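Local structure of neurotoxin (3N7L) at residues A[229-233]-A[349-353]; A[247-251]-A[277-281]; A[358-363]-A[413-419]. The protein probably binds gangliosides on nerve-cell membranes, as the receptor-binding domain of a botulinum neurotoxin. All blocks are in the same frame, centred on the assembly; numbering follows the deposited sequence.

How the interactions relate
All three contacts belong to the beta-trefoil half of the chain and reach the same curled antiparallel sheet. Interaction 3 is the buried one: strands 359-366 and 417-421 meet through backbone bonds, a serine hydroxyl and apolar side chains. Each of these strands also serves a second contact, since 359-366 pairs with strand 348-354 of interaction 1 and 417-421 pairs with strand 246-251 of interaction 2. Interactions 1 and 2, both partly buried, lay irregular loops against those partner strands without a direct hydrogen bond. The first relies on aliphatic packing beside a bound sulfate ion, the second on one tyrosine ring set among backbone carbonyls, with one water bridging from its hydroxyl and another between the two backbones.

Interaction 1 (A[229-233]-A[349-353]); sequences YTNVV and IIQPC. With SO4 (sulfate ion), chain C.
V233 packs against I350 and P352 in an apolar contact that lays the loop following helix 217-226 on strand 348-354 of the beta-trefoil. The V233 and I350 side chains meet end-on, with V233 CG2 4.0 Å from I350 CD1. I350 gets there through an extended chain, its CG1 trans to the backbone N (chi1 -168°). The same CG2 of V233 also lies 4.1 Å from P352 CB, where valine and proline side chains cross at about a right angle, so one methyl group touches two residues of the strand. Further back along the loop, T230 O rests 3.6 Å from P352 CG. That carbonyl belongs to a type I turn running from Y229 to V232, closed by V232 N and Y229 O at 3.1 Å.

At the solvent-exposed end of the contact N231 turns its amide nitrogen to a sulfate ion, probably acquired from the crystallisation liquor: ND2 donates to SO4 O3 over 2.7 Å with an N-H...O angle of 155°. T292 holds the same ion through its hydroxyl.

Backbone hydrogen bonds tie both segments to their surroundings, N231 with G299 and V233 with L241 and V297 on the loop, I350 with N301 on the strand. I350 also packs on S361 and L363, which brings the contact up to the neighbouring strand 359-366.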
loop_
_atom_site.group_PDB
_atom_site.type_symbol
_atom_site.label_atom_id
_atom_site.label_comp_id
_atom_site.label_asym_id
_atom_site.label_seq_id
_atom_site.Cartn_x
_atom_site.Cartn_y
_atom_site.Cartn_z
ATOM N N TYR A 229 -7.815 0.304 9.845
ATOM C CA TYR A 229 -8.119 1.419 10.731
ATOM C C TYR A 229 -8.148 2.547 9.716
ATOM O O TYR A 229 -7.130 3.175 9.437
ATOM C CB TYR A 229 -7.007 1.645 11.754
ATOM C CG TYR A 229 -6.977 0.613 12.853
ATOM C CD1 TYR A 229 -6.162 -0.512 12.756
ATOM C CD2 TYR A 229 -7.768 0.761 13.995
ATOM C CE1 TYR A 229 -6.131 -1.467 13.767
ATOM C CE2 TYR A 229 -7.748 -0.191 15.018
ATOM C CZ TYR A 229 -6.924 -1.304 14.895
ATOM O OH TYR A 229 -6.877 -2.248 15.901
ATOM N N THR A 230 -9.323 2.778 9.146
ATOM C CA THR A 230 -9.481 3.780 8.103
ATOM C C THR A 230 -9.121 5.228 8.421
ATOM O O THR A 230 -8.987 6.027 7.496
ATOM C CB THR A 230 -10.904 3.736 7.519
ATOM O OG1 THR A 230 -11.855 4.055 8.540
ATOM C CG2 THR A 230 -11.202 2.343 6.977
ATOM N N ASN A 231 -8.956 5.578 9.697
ATOM C CA ASN A 231 -8.593 6.956 10.029
ATOM C C ASN A 231 -7.088 7.139 10.241
ATOM O O ASN A 231 -6.620 8.239 10.527
ATOM C CB ASN A 231 -9.349 7.462 11.268
ATOM C CG ASN A 231 -9.338 8.993 11.363
ATOM O OD1 ASN A 231 -9.635 9.684 10.387
ATOM N ND2 ASN A 231 -8.996 9.522 12.533
ATOM N N VAL A 232 -6.338 6.054 10.122
ATOM C CA VAL A 232 -4.895 6.132 10.255
ATOM C C VAL A 232 -4.365 6.318 8.837
ATOM O O VAL A 232 -4.590 5.478 7.970
ATOM C CB VAL A 232 -4.302 4.842 10.868
ATOM C CG1 VAL A 232 -2.773 4.881 10.812
ATOM C CG2 VAL A 232 -4.764 4.701 12.319
ATOM N N VAL A 233 -3.691 7.438 8.596
ATOM C CA VAL A 233 -3.141 7.715 7.276
ATOM C C VAL A 233 -2.023 6.714 7.005
ATOM O O VAL A 233 -1.332 6.284 7.930
ATOM C CB VAL A 233 -2.582 9.155 7.200
ATOM C CG1 VAL A 233 -2.037 9.436 5.801
ATOM C CG2 VAL A 233 -3.677 10.157 7.557
ATOM N N ILE A 349 -4.436 20.347 7.967
ATOM C CA ILE A 349 -5.365 19.368 8.509
ATOM C C ILE A 349 -5.278 18.264 7.468
ATOM O O ILE A 349 -5.523 18.503 6.290
ATOM C CB ILE A 349 -6.793 19.925 8.536
ATOM C CG1 ILE A 349 -6.834 21.170 9.421
ATOM C CG2 ILE A 349 -7.757 18.856 9.029
ATOM C CD1 ILE A 349 -8.006 22.066 9.127
ATOM N N ILE A 350 -4.920 17.062 7.893
ATOM C CA ILE A 350 -4.768 15.957 6.951
ATOM C C ILE A 350 -5.966 15.023 6.934
ATOM O O ILE A 350 -6.657 14.861 7.933
ATOM C CB ILE A 350 -3.505 15.125 7.284
ATOM C CG1 ILE A 350 -3.184 14.171 6.135
ATOM C CG2 ILE A 350 -3.734 14.314 8.554
ATOM C CD1 ILE A 350 -1.817 13.508 6.272
ATOM N N GLN A 351 -6.208 14.410 5.785
ATOM C CA GLN A 351 -7.309 13.470 5.650
ATOM C C GLN A 351 -6.825 12.313 4.786
ATOM O O GLN A 351 -6.234 12.533 3.729
ATOM C CB GLN A 351 -8.512 14.153 4.998
ATOM C CG GLN A 351 -9.794 13.367 5.149
ATOM C CD GLN A 351 -10.215 13.211 6.601
ATOM O OE1 GLN A 351 -10.872 12.237 6.963
ATOM N NE2 GLN A 351 -9.848 14.179 7.438
ATOM N N PRO A 352 -7.041 11.067 5.231
ATOM C CA PRO A 352 -6.584 9.939 4.411
ATOM C C PRO A 352 -7.347 9.872 3.088
ATOM O O PRO A 352 -8.516 10.245 3.017
ATOM C CB PRO A 352 -6.840 8.729 5.310
ATOM C CG PRO A 352 -8.026 9.166 6.137
ATOM C CD PRO A 352 -7.668 10.597 6.482
ATOM N N CYS A 353 -6.679 9.410 2.039
ATOM C CA CYS A 353 -7.312 9.308 0.731
ATOM C C CYS A 353 -6.755 8.098 -0.005
ATOM O O CYS A 353 -5.775 8.199 -0.740
ATOM C CB CYS A 353 -7.051 10.584 -0.074
ATOM S SG CYS A 353 -7.877 10.629 -1.671
HETATM S S SO4 C . -8.718 9.208 16.298
HETATM O O1 SO4 C . -7.525 9.965 16.686
HETATM O O2 SO4 C . -8.995 8.175 17.310
HETATM O O3 SO4 C . -8.518 8.548 14.975
HETATM O O4 SO4 C . -9.851 10.148 16.186
#

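Interaction 2 (A[247-251]-A[277-281])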
loop_
_atom_site.group_PDB
_atom_site.type_symbol
_atom_site.label_atom_id
_atom_site.label_comp_id
_atom_site.label_asym_id
_atom_site.label_seq_id
_atom_site.Cartn_x
_atom_site.Cartn_y
_atom_site.Cartn_z
ATOM N N TYR A 247 10.315 11.309 5.064
ATOM C CA TYR A 247 9.518 10.786 3.955
ATOM C C TYR A 247 9.765 11.635 2.728
ATOM O O TYR A 247 10.120 12.816 2.834
ATOM C CB TYR A 247 8.011 10.893 4.239
ATOM C CG TYR A 247 7.455 9.945 5.269
ATOM C CD1 TYR A 247 7.203 8.609 4.956
ATOM C CD2 TYR A 247 7.163 10.390 6.560
ATOM C CE1 TYR A 247 6.674 7.736 5.910
ATOM C CE2 TYR A 247 6.637 9.528 7.524
ATOM C CZ TYR A 247 6.398 8.205 7.193
ATOM O OH TYR A 247 5.905 7.344 8.142
ATOM N N TYR A 248 9.565 11.034 1.560
ATOM C CA TYR A 248 9.673 11.772 0.316
ATOM C C TYR A 248 8.214 12.097 0.016
ATOM O O TYR A 248 7.374 11.196 -0.083
ATOM C CB TYR A 248 10.274 10.914 -0.799
ATOM C CG TYR A 248 11.768 10.719 -0.653
ATOM C CD1 TYR A 248 12.291 9.525 -0.164
ATOM C CD2 TYR A 248 12.657 11.746 -0.979
ATOM C CE1 TYR A 248 13.670 9.352 -0.005
ATOM C CE2 TYR A 248 14.034 11.584 -0.825
ATOM C CZ TYR A 248 14.533 10.384 -0.340
ATOM O OH TYR A 248 15.887 10.213 -0.209
ATOM N N MET A 249 7.912 13.383 -0.085
ATOM C CA MET A 249 6.554 13.816 -0.358
ATOM C C MET A 249 6.386 13.938 -1.859
ATOM O O MET A 249 7.153 14.643 -2.525
ATOM C CB MET A 249 6.294 15.155 0.316
ATOM C CG MET A 249 4.833 15.524 0.376
ATOM S SD MET A 249 4.615 17.024 1.322
ATOM C CE MET A 249 4.371 18.187 0.011
ATOM N N ILE A 250 5.372 13.263 -2.388
ATOM C CA ILE A 250 5.143 13.262 -3.826
ATOM C C ILE A 250 3.667 13.402 -4.168
ATOM O O ILE A 250 2.806 12.898 -3.443
ATOM C CB ILE A 250 5.645 11.935 -4.442
ATOM C CG1 ILE A 250 7.055 11.621 -3.921
ATOM C CG2 ILE A 250 5.636 12.026 -5.973
ATOM C CD1 ILE A 250 7.577 10.261 -4.358
ATOM N N ASN A 251 3.386 14.084 -5.273
ATOM C CA ASN A 251 2.016 14.266 -5.731
ATOM C C ASN A 251 1.693 13.122 -6.689
ATOM O O ASN A 251 2.490 12.791 -7.574
ATOM C CB ASN A 251 1.860 15.615 -6.438
ATOM C CG ASN A 251 0.409 15.931 -6.767
ATOM O OD1 ASN A 251 -0.145 15.423 -7.740
ATOM N ND2 ASN A 251 -0.219 16.765 -5.938
ATOM N N PHE A 277 12.893 6.029 -5.060
ATOM C CA PHE A 277 12.266 7.338 -4.900
ATOM C C PHE A 277 13.228 8.222 -4.113
ATOM O O PHE A 277 12.881 9.331 -3.698
ATOM C CB PHE A 277 10.943 7.239 -4.137
ATOM C CG PHE A 277 9.811 6.698 -4.954
ATOM C CD1 PHE A 277 9.420 5.369 -4.834
ATOM C CD2 PHE A 277 9.149 7.513 -5.866
ATOM C CE1 PHE A 277 8.387 4.859 -5.611
ATOM C CE2 PHE A 277 8.112 7.015 -6.653
ATOM C CZ PHE A 277 7.730 5.685 -6.526
ATOM N N ASN A 278 14.449 7.732 -3.935
ATOM C CA ASN A 278 15.448 8.452 -3.159
ATOM C C ASN A 278 16.232 9.547 -3.875
ATOM O O ASN A 278 17.395 9.377 -4.240
ATOM C CB ASN A 278 16.390 7.440 -2.508
ATOM C CG ASN A 278 15.656 6.524 -1.531
ATOM O OD1 ASN A 278 14.667 5.883 -1.892
ATOM N ND2 ASN A 278 16.132 6.467 -0.289
ATOM N N GLU A 279 15.576 10.688 -4.044
ATOM C CA GLU A 279 16.176 11.845 -4.688
ATOM C C GLU A 279 15.496 13.098 -4.141
ATOM O O GLU A 279 14.301 13.087 -3.842
ATOM C CB GLU A 279 16.003 11.746 -6.208
ATOM C CG GLU A 279 16.556 12.930 -6.984
ATOM C CD GLU A 279 16.810 12.602 -8.451
ATOM O OE1 GLU A 279 16.111 11.718 -9.002
ATOM O OE2 GLU A 279 17.707 13.238 -9.055
ATOM N N GLY A 280 16.265 14.168 -3.981
ATOM C CA GLY A 280 15.703 15.402 -3.475
ATOM C C GLY A 280 15.618 15.493 -1.963
ATOM O O GLY A 280 16.145 14.653 -1.243
ATOM N N TYR A 281 14.929 16.523 -1.490
ATOM C CA TYR A 281 14.770 16.763 -0.066
ATOM C C TYR A 281 13.649 15.952 0.561
ATOM O O TYR A 281 12.635 15.665 -0.078
ATOM C CB TYR A 281 14.537 18.257 0.172
ATOM C CG TYR A 281 15.674 19.091 -0.360
ATOM C CD1 TYR A 281 15.438 20.180 -1.205
ATOM C CD2 TYR A 281 16.998 18.757 -0.065
ATOM C CE1 TYR A 281 16.494 20.909 -1.750
ATOM C CE2 TYR A 281 18.060 19.480 -0.603
ATOM C CZ TYR A 281 17.802 20.550 -1.444
ATOM O OH TYR A 281 18.858 21.247 -1.989
HETATM O O HOH W 1 17.322 12.209 -1.252
HETATM O O HOH W 2 9.865 15.364 -0.038
#
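Y248 pushes its ring into a curve of backbone formed by F277 to Y281, the loop that leads into strand 283-287 of the beta-trefoil. The carbonyl oxygen F277 O sits over the centre of one ring face, 3.5 Å from Y248 CG. Farther out along the ring, N278 CA comes within 3.5 Å of Y248 OH, and the plane of the N278 side-chain amide is inclined at 56° to the ring. E279 O approaches obliquely, 3.4 Å from Y248 CE2, whereas G280 O lies at the ring edge, near its plane. Peptide groups thus line one face and part of the edge of the ring, and its chi1 of -75°, with CG trans to the carbonyl carbon, directs the ring toward them. Two residues on, I250 CD1 meets F277 CD2 at 3.5 Å, the two side chains crossing roughly perpendicularly.

The shape of the loop puts these carbonyls in place. N278 is the centre of an inverse gamma turn, in which E279 N makes a weak hydrogen bond to F277 O, the same oxygen that covers the ring. G280 follows with a positive phi of 84°, a backbone conformation that glycine readily adopts. E279 turns away from the strand, and its OE1 accepts a hydrogen bond from K272 N. On the other side, strand 246-251 is held by backbone bonds from Y248 to V420 and from I250 to V418.

Water supplies the hydrogen-bonded links between the segments. One molecule joins Y248 OH to G280 O; another accepts from M249 N at 2.8 Å and donates to Y281 O at 2.8 Å.

Interaction 3 (A[358-363]-A[413-419])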
loop_
_atom_site.group_PDB
_atom_site.type_symbol
_atom_site.label_atom_id
_atom_site.label_comp_id
_atom_site.label_asym_id
_atom_site.label_seq_id
_atom_site.Cartn_x
_atom_site.Cartn_y
_atom_site.Cartn_z
ATOM N N TYR A 358 -3.401 3.637 -4.900
ATOM C CA TYR A 358 -2.449 4.140 -3.915
ATOM C C TYR A 358 -3.015 4.565 -2.571
ATOM O O TYR A 358 -4.215 4.806 -2.427
ATOM C CB TYR A 358 -1.705 5.344 -4.504
ATOM C CG TYR A 358 -2.642 6.386 -5.078
ATOM C CD1 TYR A 358 -2.861 6.473 -6.457
ATOM C CD2 TYR A 358 -3.362 7.244 -4.241
ATOM C CE1 TYR A 358 -3.777 7.385 -6.985
ATOM C CE2 TYR A 358 -4.281 8.160 -4.756
ATOM C CZ TYR A 358 -4.484 8.224 -6.127
ATOM O OH TYR A 358 -5.390 9.120 -6.640
ATOM N N TYR A 359 -2.108 4.661 -1.602
ATOM C CA TYR A 359 -2.406 5.123 -0.251
ATOM C C TYR A 359 -1.974 6.585 -0.297
ATOM O O TYR A 359 -0.794 6.879 -0.519
ATOM C CB TYR A 359 -1.544 4.387 0.778
ATOM C CG TYR A 359 -1.842 2.915 0.878
ATOM C CD1 TYR A 359 -2.965 2.463 1.565
ATOM C CD2 TYR A 359 -1.011 1.970 0.269
ATOM C CE1 TYR A 359 -3.259 1.104 1.648
ATOM C CE2 TYR A 359 -1.297 0.606 0.346
ATOM C CZ TYR A 359 -2.424 0.184 1.036
ATOM O OH TYR A 359 -2.724 -1.155 1.121
ATOM N N ALA A 360 -2.913 7.503 -0.098
ATOM C CA ALA A 360 -2.566 8.917 -0.149
ATOM C C ALA A 360 -3.312 9.739 0.886
ATOM O O ALA A 360 -3.907 9.201 1.823
ATOM C CB ALA A 360 -2.835 9.469 -1.551
ATOM N N SER A 361 -3.271 11.052 0.709
ATOM C CA SER A 361 -3.933 11.944 1.630
ATOM C C SER A 361 -4.192 13.284 0.988
ATOM O O SER A 361 -3.621 13.620 -0.050
ATOM C CB SER A 361 -3.058 12.152 2.869
ATOM O OG SER A 361 -1.841 12.798 2.511
ATOM N N GLN A 362 -5.081 14.038 1.615
ATOM C CA GLN A 362 -5.392 15.376 1.172
ATOM C C GLN A 362 -4.999 16.265 2.339
ATOM O O GLN A 362 -5.140 15.878 3.503
ATOM C CB GLN A 362 -6.873 15.514 0.824
ATOM C CG GLN A 362 -7.177 15.052 -0.598
ATOM C CD GLN A 362 -8.618 15.302 -1.011
ATOM O OE1 GLN A 362 -8.885 15.754 -2.125
ATOM N NE2 GLN A 362 -9.550 15.000 -0.121
ATOM N N LEU A 363 -4.464 17.436 2.014
ATOM C CA LEU A 363 -4.005 18.387 3.010
ATOM C C LEU A 363 -4.728 19.720 2.851
ATOM O O LEU A 363 -4.698 20.336 1.790
ATOM C CB LEU A 363 -2.486 18.575 2.862
ATOM C CG LEU A 363 -1.656 17.341 3.239
ATOM C CD1 LEU A 363 -0.289 17.382 2.567
ATOM C CD2 LEU A 363 -1.518 17.282 4.754
ATOM N N THR A 413 -7.099 14.437 -8.490
ATOM C CA THR A 413 -5.980 13.631 -8.015
ATOM C C THR A 413 -4.750 14.518 -7.810
ATOM O O THR A 413 -3.743 14.079 -7.254
ATOM C CB THR A 413 -5.628 12.503 -9.008
ATOM O OG1 THR A 413 -5.461 13.054 -10.318
ATOM C CG2 THR A 413 -6.725 11.447 -9.029
ATOM N N SER A 414 -4.837 15.771 -8.255
ATOM C CA SER A 414 -3.729 16.710 -8.098
ATOM C C SER A 414 -3.641 17.178 -6.642
ATOM O O SER A 414 -2.723 17.907 -6.267
ATOM C CB SER A 414 -3.904 17.918 -9.033
ATOM O OG SER A 414 -4.986 18.745 -8.630
ATOM N N THR A 415 -4.600 16.746 -5.824
ATOM C CA THR A 415 -4.621 17.097 -4.407
ATOM C C THR A 415 -4.281 15.872 -3.559
ATOM O O THR A 415 -4.348 15.925 -2.328
ATOM C CB THR A 415 -6.012 17.637 -3.961
ATOM O OG1 THR A 415 -7.009 16.624 -4.146
ATOM C CG2 THR A 415 -6.393 18.851 -4.771
ATOM N N HIS A 416 -3.928 14.767 -4.217
ATOM C CA HIS A 416 -3.571 13.540 -3.500
ATOM C C HIS A 416 -2.062 13.472 -3.287
ATOM O O HIS A 416 -1.293 13.387 -4.248
ATOM C CB HIS A 416 -4.023 12.293 -4.271
ATOM C CG HIS A 416 -5.507 12.191 -4.452
ATOM N ND1 HIS A 416 -6.393 13.105 -3.920
ATOM C CD2 HIS A 416 -6.259 11.292 -5.130
ATOM C CE1 HIS A 416 -7.624 12.775 -4.266
ATOM N NE2 HIS A 416 -7.570 11.679 -5.000
ATOM N N TRP A 417 -1.646 13.499 -2.025
ATOM C CA TRP A 417 -0.231 13.455 -1.693
ATOM C C TRP A 417 0.177 12.140 -1.050
ATOM O O TRP A 417 -0.533 11.590 -0.207
ATOM C CB TRP A 417 0.134 14.619 -0.775
ATOM C CG TRP A 417 -0.076 15.956 -1.418
ATOM C CD1 TRP A 417 -1.217 16.706 -1.401
ATOM C CD2 TRP A 417 0.867 16.676 -2.219
ATOM N NE1 TRP A 417 -1.043 17.851 -2.146
ATOM C CE2 TRP A 417 0.229 17.858 -2.658
ATOM C CE3 TRP A 417 2.193 16.438 -2.610
ATOM C CZ2 TRP A 417 0.870 18.802 -3.469
ATOM C CZ3 TRP A 417 2.832 17.374 -3.417
ATOM C CH2 TRP A 417 2.169 18.541 -3.838
ATOM N N VAL A 418 1.338 11.649 -1.460
ATOM C CA VAL A 418 1.865 10.397 -0.953
ATOM C C VAL A 418 3.177 10.607 -0.210
ATOM O O VAL A 418 3.877 11.591 -0.448
ATOM C CB VAL A 418 2.095 9.423 -2.111
ATOM C CG1 VAL A 418 2.928 8.278 -1.649
ATOM C CG2 VAL A 418 0.759 8.927 -2.644
ATOM N N PHE A 419 3.496 9.681 0.694
ATOM C CA PHE A 419 4.726 9.743 1.473
ATOM C C PHE A 419 5.501 8.425 1.415
ATOM O O PHE A 419 5.040 7.392 1.900
ATOM C CB PHE A 419 4.426 10.097 2.933
ATOM C CG PHE A 419 3.717 11.404 3.096
ATOM C CD1 PHE A 419 2.329 11.453 3.138
ATOM C CD2 PHE A 419 4.437 12.596 3.155
ATOM C CE1 PHE A 419 1.660 12.678 3.237
ATOM C CE2 PHE A 419 3.782 13.825 3.251
ATOM C CZ PHE A 419 2.386 13.863 3.291
HETATM O O HOH W 3 1.108 7.996 1.357
HETATM O O HOH W 4 -4.195 18.164 -0.717
#
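S361 pairs with W417 as an antiparallel hydrogen-bonded pair, the single bridge between strands 359-363 and 417-419, whose directions differ by 126°. From S361 CB, 4.0 Å from W417 O, the side chain turns its OG between the backbone N and the carbonyl carbon (chi1 64°), which brings it to W417 O. There OG donates to W417 O at 3.2 Å from above the carbonyl plane, 37° out of it, while meeting the edge of the F419 ring at CE1. S361 N adds a weak bond to W417 O, so two donors of one residue share this oxygen, neither with good geometry. The return bond, W417 N to S361 O, is short at 2.8 Å and nearly straight.

Beyond the bridge the strands splay, and water enters: one molecule links Y359 O to F419 N, and another spans L363 N and T415 O. Apolar contacts flank the pair, A360 CB lying 3.8 Å from V418 CG2 and L363 CD1 4.1 Å from W417 CD1.

Strand 417-421 also pairs with 246-251, and 359-366 with 348-354. The bridge therefore closes the ring of six strands (246-251, 283-287, 302-308, 348-354, 359-366, 417-421) that forms the barrel of a beta-trefoil.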